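Local coordinates for prenyltransference for protein (Lavandula lanata, PDB 5HC7) that probably acts as a cis-prenyltransferase, working on allylic diphosphates, and binds dimethylallyl S-thiolodiphosphate, a thio analogue of dimethylallyl diphosphate, at residues 15-20 with 201-206; 60-65 with 136-141. One frame throughout, in Å; residues are numbered along the deposited sequence.

In the fold
Both contacts lie in or against the parallel six-stranded sheet of the cis-prenyltransferase fold. Their centres are about 9 Å apart. Contact 2 pairs the neighbouring strands 59-65 and 135-140 inside the sheet. Contact 1 packs strand 15-19, the neighbour of 59-65, against the loop 201-206 that follows strand 190-194. Along the chain contact 2 is nested between the two segments of contact 1. The two are joined by H15 and T61 and by the backbones of I18 and T61, both probable hydrogen bonds. Both reach the same dimethylallyl S-thiolodiphosphate (DST). The ends of strands 15-19 and 59-65 and the loop at S201 thus form parts of one ligand site.

Contact 1: residues 15-20 with 201-206; sequences HVAIII and SNFFLW. With DST (dimethylallyl S-thiolodiphosphate), chain C.
A17 and I19 of strand 15-19 face F204 and F203 with the backbones well separated: CA of A17 is 9.4 Å from CA of F204, and CA of I19 is 8.0 Å from CA of F203. No hydrogen bond crosses. In this cis-prenyltransferase fold the strand belongs to the central parallel sheet, and the loop 201-206 lays two phenyl rings against it. The CB of A17 meets the edge of the F203 ring, near its plane, at 3.9 Å from CE2. The same methyl also lies at the edge of the F204 ring. The two phenylalanines pack on each other, with CD2 of F204 over one face of F203, offset toward the rim. The F203 ring also stacks with W63. H15 brings CE1 to 4.1 Å from CE2 of F204; its NE2 is hydrogen-bonded to T61.

I19 works with both branches. Its CG1 is anti to the carbonyl carbon (chi1 -57°) and comes 3.7 Å from CD2 of F203, with CD1 almost as close. CG2, on the other branch, lies 4.0 Å from C13 of DST. With an alanine in place of I19, the CD2 side of F203 is likely to be poorly packed, and C13 of DST would probably lose its CG2 neighbour.

At the other end of the ligand the contact is polar. R193 hydrogen-bonds both S201 and DST, which probably helps to orient the serine hydroxyl. S201 OG donates a hydrogen bond to the diphosphate oxygen O5 of DST at 2.6 Å.

Contact 2: residues 60-65 with 136-141; sequences LTIWAL and FILAVA. With DST (dimethylallyl S-thiolodiphosphate), chain C.
L60 pairs with F136, and the parallel ladder runs on through T61 with I137, I62 with L138 and W63 with A139. The short strand axes diverge by 26°. Four good backbone hydrogen bonds hold the pair. I137 N donates to L60 O at 2.8 Å, and I62 N to I137 O at 3.0 Å. A139 N donates to I62 O at 2.9 Å, and A64 N to A139 O at 2.9 Å. I137 and A139 therefore each use both N and O, and their bonds straddle T61 and W63. The regular pattern fades after this. L65 N to A139 O and A141 N to L65 O add only weak bonds. CA-H...O contacts, such as the one from T61 CA to I137 O, supplement the ladder.

Apolar contacts occupy both faces. On one, CD1 of I62 slants past F136 and lies 3.7 Å from its CE1. With CG anti to the backbone N (chi1 167°), the F136 ring turns an edge to L60 O. Near the strand ends, A64 CB touches L138 CD1 at 3.6 Å. On the other face, T61 and I137 lie side by side, pointing the same way.

W63 links the ladder to the ligand. Its CD1 is 3.4 Å from A139 O, at the ring edge, while NE1 is hydrogen-bonded to Y142 O. C11 of DST sits over one face of the indole, offset toward the rim near CZ3.

W45 and I49 of helix 34-54 cover the face of L60, I62, F136 and L138. Helix 74-89 packs on L65 and F136. Strand 15-19 flanks 59-65, and strand 103-107 flanks 135-140.

Contact 1: residues 15-20 with 201-206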
loop_
_atom_site.group_PDB
_atom_site.type_symbol
_atom_site.label_atom_id
_atom_site.label_comp_id
_atom_site.label_asym_id
_atom_site.label_seq_id
_atom_site.Cartn_x
_atom_site.Cartn_y
_atom_site.Cartn_z
ATOM N N HIS A 15 -8.353 -2.776 14.029
ATOM C CA HIS A 15 -7.710 -1.476 13.728
ATOM C C HIS A 15 -8.357 -0.796 12.560
ATOM O O HIS A 15 -8.446 -1.356 11.444
ATOM C CB HIS A 15 -6.197 -1.731 13.507
ATOM C CG HIS A 15 -5.388 -0.518 13.237
ATOM N ND1 HIS A 15 -4.035 -0.602 12.931
ATOM C CD2 HIS A 15 -5.723 0.799 13.153
ATOM C CE1 HIS A 15 -3.569 0.618 12.690
ATOM N NE2 HIS A 15 -4.567 1.486 12.821
ATOM N N VAL A 16 -8.783 0.440 12.783
ATOM C CA VAL A 16 -9.311 1.277 11.678
ATOM C C VAL A 16 -8.395 2.500 11.565
ATOM O O VAL A 16 -8.075 3.097 12.587
ATOM C CB VAL A 16 -10.793 1.680 11.919
ATOM C CG1 VAL A 16 -11.315 2.630 10.847
ATOM C CG2 VAL A 16 -11.675 0.449 12.027
ATOM N N ALA A 17 -7.978 2.832 10.316
ATOM C CA ALA A 17 -7.168 4.006 10.043
ATOM C C ALA A 17 -7.854 4.933 9.050
ATOM O O ALA A 17 -8.517 4.477 8.135
ATOM C CB ALA A 17 -5.795 3.591 9.547
ATOM N N ILE A 18 -7.672 6.240 9.247
ATOM C CA ILE A 18 -8.351 7.228 8.448
ATOM C C ILE A 18 -7.391 8.230 7.859
ATOM O O ILE A 18 -6.613 8.841 8.588
ATOM C CB ILE A 18 -9.387 8.018 9.252
ATOM C CG1 ILE A 18 -10.410 7.089 9.867
ATOM C CG2 ILE A 18 -10.113 9.015 8.364
ATOM C CD1 ILE A 18 -11.421 7.816 10.727
ATOM N N ILE A 19 -7.422 8.359 6.535
ATOM C CA ILE A 19 -6.791 9.457 5.851
ATOM C C ILE A 19 -7.799 10.580 5.693
ATOM O O ILE A 19 -8.788 10.453 5.002
ATOM C CB ILE A 19 -6.258 9.028 4.446
ATOM C CG1 ILE A 19 -5.281 7.853 4.589
ATOM C CG2 ILE A 19 -5.613 10.184 3.737
ATOM C CD1 ILE A 19 -4.764 7.228 3.298
ATOM N N ILE A 20 -7.506 11.723 6.307
ATOM C CA ILE A 20 -8.367 12.886 6.218
ATOM C C ILE A 20 -7.898 13.680 4.979
ATOM O O ILE A 20 -6.730 13.591 4.574
ATOM C CB ILE A 20 -8.353 13.642 7.573
ATOM C CG1 ILE A 20 -6.980 14.230 7.847
ATOM C CG2 ILE A 20 -8.763 12.671 8.711
ATOM C CD1 ILE A 20 -6.818 15.000 9.133
ATOM N N SER A 201 -0.877 8.151 -0.634
ATOM C CA SER A 201 -0.191 9.403 -0.372
ATOM C C SER A 201 0.916 9.267 0.662
ATOM O O SER A 201 1.185 10.197 1.404
ATOM C CB SER A 201 -1.155 10.564 0.026
ATOM O OG SER A 201 -2.153 10.799 -0.962
ATOM N N ASN A 202 1.588 8.123 0.681
ATOM C CA ASN A 202 2.694 7.865 1.583
ATOM C C ASN A 202 2.254 7.782 3.041
ATOM O O ASN A 202 3.004 8.129 3.999
ATOM C CB ASN A 202 3.889 8.825 1.395
ATOM C CG ASN A 202 5.150 8.356 2.164
ATOM O OD1 ASN A 202 5.416 7.174 2.255
ATOM N ND2 ASN A 202 5.899 9.302 2.740
ATOM N N PHE A 203 1.070 7.218 3.223
ATOM C CA PHE A 203 0.675 6.752 4.575
ATOM C C PHE A 203 1.337 5.399 4.842
ATOM O O PHE A 203 2.323 5.056 4.218
ATOM C CB PHE A 203 -0.869 6.732 4.622
ATOM C CG PHE A 203 -1.472 6.498 6.001
ATOM C CD1 PHE A 203 -0.862 6.944 7.165
ATOM C CD2 PHE A 203 -2.672 5.804 6.120
ATOM C CE1 PHE A 203 -1.405 6.726 8.408
ATOM C CE2 PHE A 203 -3.233 5.563 7.372
ATOM C CZ PHE A 203 -2.599 6.061 8.518
ATOM N N PHE A 204 0.790 4.568 5.741
ATOM C CA PHE A 204 1.258 3.203 5.875
ATOM C C PHE A 204 1.463 2.533 4.550
ATOM O O PHE A 204 0.613 2.601 3.648
ATOM C CB PHE A 204 0.194 2.350 6.557
ATOM C CG PHE A 204 -0.101 2.726 7.985
ATOM C CD1 PHE A 204 0.923 3.115 8.857
ATOM C CD2 PHE A 204 -1.377 2.662 8.471
ATOM C CE1 PHE A 204 0.662 3.454 10.188
ATOM C CE2 PHE A 204 -1.679 2.974 9.861
ATOM C CZ PHE A 204 -0.639 3.348 10.729
ATOM N N LEU A 205 2.532 1.737 4.476
ATOM C CA LEU A 205 2.769 0.894 3.361
ATOM C C LEU A 205 2.943 -0.540 3.849
ATOM O O LEU A 205 2.166 -1.458 3.470
ATOM C CB LEU A 205 4.017 1.417 2.593
ATOM C CG LEU A 205 3.987 2.834 1.990
ATOM C CD1 LEU A 205 5.341 3.254 1.432
ATOM C CD2 LEU A 205 2.929 2.941 0.891
ATOM N N TRP A 206 3.977 -0.776 4.666
ATOM C CA TRP A 206 4.217 -2.108 5.243
ATOM C C TRP A 206 2.927 -2.650 5.884
ATOM O O TRP A 206 2.624 -3.829 5.788
ATOM C CB TRP A 206 5.312 -2.034 6.313
ATOM C CG TRP A 206 5.394 -3.284 7.128
ATOM C CD1 TRP A 206 4.627 -3.612 8.217
ATOM C CD2 TRP A 206 6.296 -4.386 6.918
ATOM N NE1 TRP A 206 5.002 -4.873 8.681
ATOM C CE2 TRP A 206 5.985 -5.374 7.880
ATOM C CE3 TRP A 206 7.306 -4.657 5.971
ATOM C CZ2 TRP A 206 6.703 -6.553 7.985
ATOM C CZ3 TRP A 206 7.970 -5.907 6.026
ATOM C CH2 TRP A 206 7.671 -6.812 7.033
HETATM O O4 DST C . -3.835 13.975 -2.050
HETATM P P1 DST C . -2.267 14.012 -1.916
HETATM O O6 DST C . -1.606 15.226 -2.413
HETATM O O5 DST C . -1.527 12.646 -2.628
HETATM O O2 DST C . -1.988 14.098 -0.330
HETATM P P3 DST C . -2.747 15.017 0.836
HETATM O O8 DST C . -1.502 15.769 1.671
HETATM O O7 DST C . -3.834 15.978 0.422
HETATM S S9 DST C . -3.320 13.510 2.194
HETATM C C10 DST C . -1.890 14.112 3.216
HETATM C C11 DST C . -1.909 13.327 4.437
HETATM C C12 DST C . -2.758 14.014 5.501
HETATM C C13 DST C . -3.929 13.080 5.939
HETATM C C14 DST C . -1.877 14.271 6.710
#

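Contact 2: residues 60-65 with 136-141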
loop_
_atom_site.group_PDB
_atom_site.type_symbol
_atom_site.label_atom_id
_atom_site.label_comp_id
_atom_site.label_asym_id
_atom_site.label_seq_id
_atom_site.Cartn_x
_atom_site.Cartn_y
_atom_site.Cartn_z
ATOM N N LEU A 60 -8.032 3.042 16.695
ATOM C CA LEU A 60 -8.243 4.040 15.643
ATOM C C LEU A 60 -7.012 4.912 15.471
ATOM O O LEU A 60 -6.512 5.543 16.458
ATOM C CB LEU A 60 -9.358 4.989 16.007
ATOM C CG LEU A 60 -9.861 5.971 14.943
ATOM C CD1 LEU A 60 -10.724 5.202 13.954
ATOM C CD2 LEU A 60 -10.693 7.038 15.632
ATOM N N THR A 61 -6.587 4.988 14.208
ATOM C CA THR A 61 -5.497 5.865 13.799
ATOM C C THR A 61 -6.057 6.955 12.890
ATOM O O THR A 61 -6.776 6.636 11.937
ATOM C CB THR A 61 -4.416 5.115 13.034
ATOM O OG1 THR A 61 -3.886 4.067 13.849
ATOM C CG2 THR A 61 -3.247 6.100 12.630
ATOM N N ILE A 62 -5.794 8.221 13.240
ATOM C CA ILE A 62 -6.076 9.334 12.368
ATOM C C ILE A 62 -4.756 9.920 11.898
ATOM O O ILE A 62 -3.849 10.250 12.696
ATOM C CB ILE A 62 -6.887 10.409 13.059
ATOM C CG1 ILE A 62 -8.275 9.843 13.451
ATOM C CG2 ILE A 62 -7.039 11.634 12.158
ATOM C CD1 ILE A 62 -9.109 10.818 14.304
ATOM N N TRP A 63 -4.630 10.032 10.584
ATOM C CA TRP A 63 -3.415 10.580 9.972
ATOM C C TRP A 63 -3.650 12.042 9.787
ATOM O O TRP A 63 -4.478 12.417 8.966
ATOM C CB TRP A 63 -3.113 9.965 8.615
ATOM C CG TRP A 63 -1.779 10.263 8.005
ATOM C CD1 TRP A 63 -0.541 10.462 8.649
ATOM C CD2 TRP A 63 -1.504 10.266 6.632
ATOM N NE1 TRP A 63 0.451 10.580 7.730
ATOM C CE2 TRP A 63 -0.097 10.451 6.478
ATOM C CE3 TRP A 63 -2.286 10.075 5.506
ATOM C CZ2 TRP A 63 0.511 10.478 5.235
ATOM C CZ3 TRP A 63 -1.687 10.176 4.283
ATOM C CH2 TRP A 63 -0.295 10.347 4.158
ATOM N N ALA A 64 -2.836 12.824 10.507
ATOM C CA ALA A 64 -2.971 14.277 10.645
ATOM C C ALA A 64 -1.928 15.021 9.829
ATOM O O ALA A 64 -2.142 16.140 9.423
ATOM C CB ALA A 64 -2.792 14.651 12.090
ATOM N N LEU A 65 -0.770 14.437 9.603
ATOM C CA LEU A 65 0.263 15.195 8.918
ATOM C C LEU A 65 1.313 14.284 8.330
ATOM O O LEU A 65 1.890 13.470 9.061
ATOM C CB LEU A 65 0.941 16.159 9.929
ATOM C CG LEU A 65 1.699 17.270 9.186
ATOM C CD1 LEU A 65 0.729 18.372 8.745
ATOM C CD2 LEU A 65 2.796 17.857 10.061
ATOM N N PHE A 136 -6.080 5.186 20.553
ATOM C CA PHE A 136 -6.191 6.245 19.557
ATOM C C PHE A 136 -4.775 6.711 19.244
ATOM O O PHE A 136 -4.077 7.154 20.164
ATOM C CB PHE A 136 -7.002 7.428 20.072
ATOM C CG PHE A 136 -6.875 8.650 19.215
ATOM C CD1 PHE A 136 -6.967 8.562 17.816
ATOM C CD2 PHE A 136 -6.657 9.902 19.772
ATOM C CE1 PHE A 136 -6.803 9.676 17.017
ATOM C CE2 PHE A 136 -6.545 11.036 18.954
ATOM C CZ PHE A 136 -6.619 10.920 17.571
ATOM N N ILE A 137 -4.326 6.465 17.999
ATOM C CA ILE A 137 -3.053 6.921 17.521
ATOM C C ILE A 137 -3.264 8.115 16.592
ATOM O O ILE A 137 -4.104 8.069 15.659
ATOM C CB ILE A 137 -2.293 5.830 16.800
ATOM C CG1 ILE A 137 -1.734 4.832 17.810
ATOM C CG2 ILE A 137 -1.130 6.391 16.012
ATOM C CD1 ILE A 137 -1.219 3.548 17.201
ATOM N N LEU A 138 -2.528 9.184 16.868
ATOM C CA LEU A 138 -2.502 10.326 15.996
ATOM C C LEU A 138 -1.196 10.207 15.299
ATOM O O LEU A 138 -0.135 10.266 15.930
ATOM C CB LEU A 138 -2.564 11.628 16.780
ATOM C CG LEU A 138 -2.631 12.874 15.886
ATOM C CD1 LEU A 138 -3.899 12.974 15.044
ATOM C CD2 LEU A 138 -2.455 14.105 16.746
ATOM N N ALA A 139 -1.268 10.038 14.000
ATOM C CA ALA A 139 -0.075 9.920 13.179
ATOM C C ALA A 139 0.249 11.296 12.601
ATOM O O ALA A 139 -0.479 11.848 11.778
ATOM C CB ALA A 139 -0.250 8.886 12.064
ATOM N N VAL A 140 1.364 11.845 13.046
ATOM C CA VAL A 140 1.680 13.239 12.770
ATOM C C VAL A 140 3.180 13.316 12.387
ATOM O O VAL A 140 4.025 12.724 13.051
ATOM C CB VAL A 140 1.214 14.101 13.966
ATOM C CG1 VAL A 140 1.873 13.654 15.264
ATOM C CG2 VAL A 140 1.508 15.546 13.690
ATOM N N ALA A 141 3.470 13.904 11.216
ATOM C CA ALA A 141 4.798 13.825 10.606
ATOM C C ALA A 141 5.163 12.359 10.408
ATOM O O ALA A 141 6.296 11.936 10.654
ATOM C CB ALA A 141 5.860 14.586 11.444
HETATM O O4 DST C . -3.835 13.975 -2.050
HETATM P P1 DST C . -2.267 14.012 -1.916
HETATM O O6 DST C . -1.606 15.226 -2.413
HETATM O O5 DST C . -1.527 12.646 -2.628
HETATM O O2 DST C . -1.988 14.098 -0.330
HETATM P P3 DST C . -2.747 15.017 0.836
HETATM O O8 DST C . -1.502 15.769 1.671
HETATM O O7 DST C . -3.834 15.978 0.422
HETATM S S9 DST C . -3.320 13.510 2.194
HETATM C C10 DST C . -1.890 14.112 3.216
HETATM C C11 DST C . -1.909 13.327 4.437
HETATM C C12 DST C . -2.758 14.014 5.501
HETATM C C13 DST C . -3.929 13.080 5.939
HETATM C C14 DST C . -1.877 14.271 6.710
#